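Local coordinates for protein beta-lactamase (Francisella tularensis subsp. tularensis, PDB 3P09) that probably hydrolyses the amide bond of beta-lactam antibiotics, giving substituted beta-amino acids, as a member of the class A beta-lactamase family, at residues K145-L150 and T155-D160. Sequence-based numbering, arbitrary orientation.
Sequences KFIKKL and TIITAD
I147 carries the whole helical side of this contact, sending its two branches to two different residues of 155-160. Its longer branch meets I157 methyl to methyl, CD1 to CD1 at 3.5 Å, closer than two methyls normally settle, and the two side chains meet roughly perpendicular. In I147 the CD1 methyl is carried outward because the chain is extended at chi2 (175°). The shorter branch, CG2, lies 4.2 Å from CB of T155, a looser van der Waals touch. Beta-branched isoleucine suits this place, since one residue can offer carbon to two neighbours, and I147, T155 and I157 all lie in the protein interior. In the all-helical region of the class A beta-lactamase fold, helix 140-149 thus packs against the irregular chain that follows it; F66 of helix 66-80 also touches I157, and the F146 side chain touches helices 66-80 and 178-190.

The polar contacts of T155, I156 and I157 run to residues outside the two segments. Threonine serves at 155 because its carbon side can face I147 while OG1 hydrogen-bonds with D152, in the turn between the two segments, and with the hydroxyl of T176. Backbone hydrogen bonds link I156 with K175, and N144, the residue just before K145, donates from ND2 to the carbonyl O of I157.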
ATOM      1  N   LYS A 145       0.504   7.062 -15.618  1.00 19.14           N
ATOM      2  CA  LYS A 145       0.070   6.284 -16.781  1.00 29.26           C
ATOM      3  C   LYS A 145      -0.181   4.818 -16.403  1.00 25.81           C
ATOM      4  O   LYS A 145      -1.184   4.223 -16.787  1.00 23.82           O
ATOM      5  CB  LYS A 145       1.097   6.374 -17.920  1.00 28.46           C
ATOM      6  CG  LYS A 145       1.114   7.735 -18.611  1.00 41.91           C
ATOM      7  CD  LYS A 145       1.878   7.709 -19.943  1.00 55.76           C
ATOM      8  CE  LYS A 145       3.389   7.674 -19.741  1.00 60.53           C
ATOM      9  NZ  LYS A 145       4.138   7.672 -21.037  1.00 66.17           N
ATOM     10  N   PHE A 146       0.736   4.229 -15.648  1.00 24.33           N
ATOM     11  CA  PHE A 146       0.545   2.840 -15.245  1.00 25.76           C
ATOM     12  C   PHE A 146      -0.690   2.663 -14.358  1.00 25.75           C
ATOM     13  O   PHE A 146      -1.477   1.735 -14.542  1.00 24.44           O
ATOM     14  CB  PHE A 146       1.788   2.282 -14.551  1.00 25.85           C
ATOM     15  CG  PHE A 146       1.613   0.871 -14.075  1.00 23.02           C
ATOM     16  CD1 PHE A 146       1.639  -0.184 -14.982  1.00 24.02           C
ATOM     17  CD2 PHE A 146       1.423   0.594 -12.739  1.00 23.42           C
ATOM     18  CE1 PHE A 146       1.467  -1.485 -14.560  1.00 23.83           C
ATOM     19  CE2 PHE A 146       1.258  -0.711 -12.309  1.00 24.67           C
ATOM     20  CZ  PHE A 146       1.274  -1.752 -13.223  1.00 23.88           C
ATOM     21  N   ILE A 147      -0.863   3.563 -13.399  1.00 20.88           N
ATOM     22  CA  ILE A 147      -2.036   3.526 -12.537  1.00 22.68           C
ATOM     23  C   ILE A 147      -3.334   3.548 -13.372  1.00 25.57           C
ATOM     24  O   ILE A 147      -4.274   2.781 -13.115  1.00 23.06           O
ATOM     25  CB  ILE A 147      -1.978   4.683 -11.522  1.00 25.72           C
ATOM     26  CG1 ILE A 147      -0.803   4.456 -10.569  1.00 26.04           C
ATOM     27  CG2 ILE A 147      -3.261   4.793 -10.724  1.00 27.22           C
ATOM     28  CD1 ILE A 147      -0.580   5.595  -9.604  1.00 23.26           C
ATOM     29  N   LYS A 148      -3.379   4.400 -14.388  1.00 21.41           N
ATOM     30  CA  LYS A 148      -4.538   4.421 -15.283  1.00 23.93           C
ATOM     31  C   LYS A 148      -4.704   3.093 -16.037  1.00 30.53           C
ATOM     32  O   LYS A 148      -5.820   2.618 -16.225  1.00 28.88           O
ATOM     33  CB  LYS A 148      -4.454   5.604 -16.259  1.00 33.64           C
ATOM     34  CG  LYS A 148      -4.890   6.923 -15.626  1.00 41.82           C
ATOM     35  CD  LYS A 148      -4.125   8.118 -16.185  1.00 58.12           C
ATOM     36  CE  LYS A 148      -4.294   9.332 -15.271  1.00 64.10           C
ATOM     37  NZ  LYS A 148      -3.249  10.376 -15.474  1.00 68.68           N
ATOM     38  N   LYS A 149      -3.595   2.492 -16.454  1.00 27.81           N
ATOM     39  CA  LYS A 149      -3.635   1.195 -17.138  1.00 30.18           C
ATOM     40  C   LYS A 149      -4.268   0.111 -16.261  1.00 30.85           C
ATOM     41  O   LYS A 149      -4.912  -0.815 -16.772  1.00 27.76           O
ATOM     42  CB  LYS A 149      -2.225   0.775 -17.563  1.00 33.25           C
ATOM     43  CG  LYS A 149      -2.157  -0.491 -18.411  1.00 38.85           C
ATOM     44  CD  LYS A 149      -0.700  -0.839 -18.729  1.00 38.53           C
ATOM     45  CE  LYS A 149      -0.587  -2.153 -19.504  1.00 43.57           C
ATOM     46  NZ  LYS A 149       0.828  -2.475 -19.873  1.00 42.75           N
ATOM     47  N   LEU A 150      -4.067   0.227 -14.943  1.00 26.38           N
ATOM     48  CA  LEU A 150      -4.675  -0.678 -13.970  1.00 30.33           C
ATOM     49  C   LEU A 150      -6.187  -0.542 -13.894  1.00 31.18           C
ATOM     50  O   LEU A 150      -6.858  -1.409 -13.329  1.00 36.45           O
ATOM     51  CB  LEU A 150      -4.109  -0.438 -12.567  1.00 25.84           C
ATOM     52  CG  LEU A 150      -2.799  -1.111 -12.176  1.00 30.33           C
ATOM     53  CD1 LEU A 150      -2.454  -0.755 -10.738  1.00 25.66           C
ATOM     54  CD2 LEU A 150      -2.892  -2.623 -12.342  1.00 31.90           C
ATOM     55  N   THR A 155      -7.063   7.333  -7.882  1.00 21.90           N
ATOM     56  CA  THR A 155      -5.788   7.608  -7.220  1.00 21.24           C
ATOM     57  C   THR A 155      -5.037   8.736  -7.927  1.00 24.56           C
ATOM     58  O   THR A 155      -4.760   8.647  -9.121  1.00 25.79           O
ATOM     59  CB  THR A 155      -4.932   6.329  -7.200  1.00 24.10           C
ATOM     60  OG1 THR A 155      -5.598   5.349  -6.400  1.00 24.56           O
ATOM     61  CG2 THR A 155      -3.548   6.587  -6.621  1.00 20.85           C
ATOM     62  N   ILE A 156      -4.712   9.795  -7.194  1.00 23.16           N
ATOM     63  CA  ILE A 156      -4.016  10.936  -7.772  1.00 24.10           C
ATOM     64  C   ILE A 156      -2.683  11.188  -7.072  1.00 27.28           C
ATOM     65  O   ILE A 156      -2.654  11.684  -5.958  1.00 29.94           O
ATOM     66  CB  ILE A 156      -4.840  12.219  -7.658  1.00 33.67           C
ATOM     67  CG1 ILE A 156      -6.251  12.000  -8.206  1.00 41.89           C
ATOM     68  CG2 ILE A 156      -4.138  13.340  -8.393  1.00 33.91           C
ATOM     69  CD1 ILE A 156      -6.282  11.746  -9.705  1.00 42.10           C
ATOM     70  N   ILE A 157      -1.585  10.861  -7.739  1.00 24.01           N
ATOM     71  CA  ILE A 157      -0.256  11.036  -7.158  1.00 26.35           C
ATOM     72  C   ILE A 157       0.482  12.163  -7.875  1.00 30.19           C
ATOM     73  O   ILE A 157       0.573  12.169  -9.115  1.00 29.17           O
ATOM     74  CB  ILE A 157       0.550   9.744  -7.277  1.00 25.43           C
ATOM     75  CG1 ILE A 157      -0.082   8.650  -6.409  1.00 26.65           C
ATOM     76  CG2 ILE A 157       2.003   9.985  -6.868  1.00 30.84           C
ATOM     77  CD1 ILE A 157       0.434   7.291  -6.720  1.00 33.41           C
ATOM     78  N   THR A 158       0.996  13.131  -7.118  1.00 21.18           N
ATOM     79  CA  THR A 158       1.613  14.307  -7.749  1.00 20.49           C
ATOM     80  C   THR A 158       3.009  14.564  -7.220  1.00 23.24           C
ATOM     81  O   THR A 158       3.637  15.566  -7.573  1.00 25.19           O
ATOM     82  CB  THR A 158       0.785  15.588  -7.537  1.00 28.72           C
ATOM     83  OG1 THR A 158       0.673  15.856  -6.132  1.00 29.80           O
ATOM     84  CG2 THR A 158      -0.606  15.441  -8.155  1.00 35.80           C
ATOM     85  N   ALA A 159       3.491  13.664  -6.372  1.00 22.19           N
ATOM     86  CA  ALA A 159       4.824  13.816  -5.810  1.00 30.15           C
ATOM     87  C   ALA A 159       5.374  12.490  -5.301  1.00 29.17           C
ATOM     88  O   ALA A 159       4.645  11.511  -5.149  1.00 23.64           O
ATOM     89  CB  ALA A 159       4.810  14.858  -4.687  1.00 29.32           C
ATOM     90  N   ASP A 160       6.676  12.468  -5.053  1.00 30.42           N
ATOM     91  CA  ASP A 160       7.302  11.323  -4.416  1.00 28.17           C
ATOM     92  C   ASP A 160       7.558  11.659  -2.945  1.00 28.15           C
ATOM     93  O   ASP A 160       6.832  12.475  -2.379  1.00 27.61           O
ATOM     94  CB  ASP A 160       8.551  10.869  -5.178  1.00 31.17           C
ATOM     95  CG  ASP A 160       9.590  11.959  -5.320  1.00 35.31           C
ATOM     96  OD1 ASP A 160       9.560  12.925  -4.525  1.00 33.41           O
ATOM     97  OD2 ASP A 160      10.451  11.829  -6.221  1.00 43.25           O
TER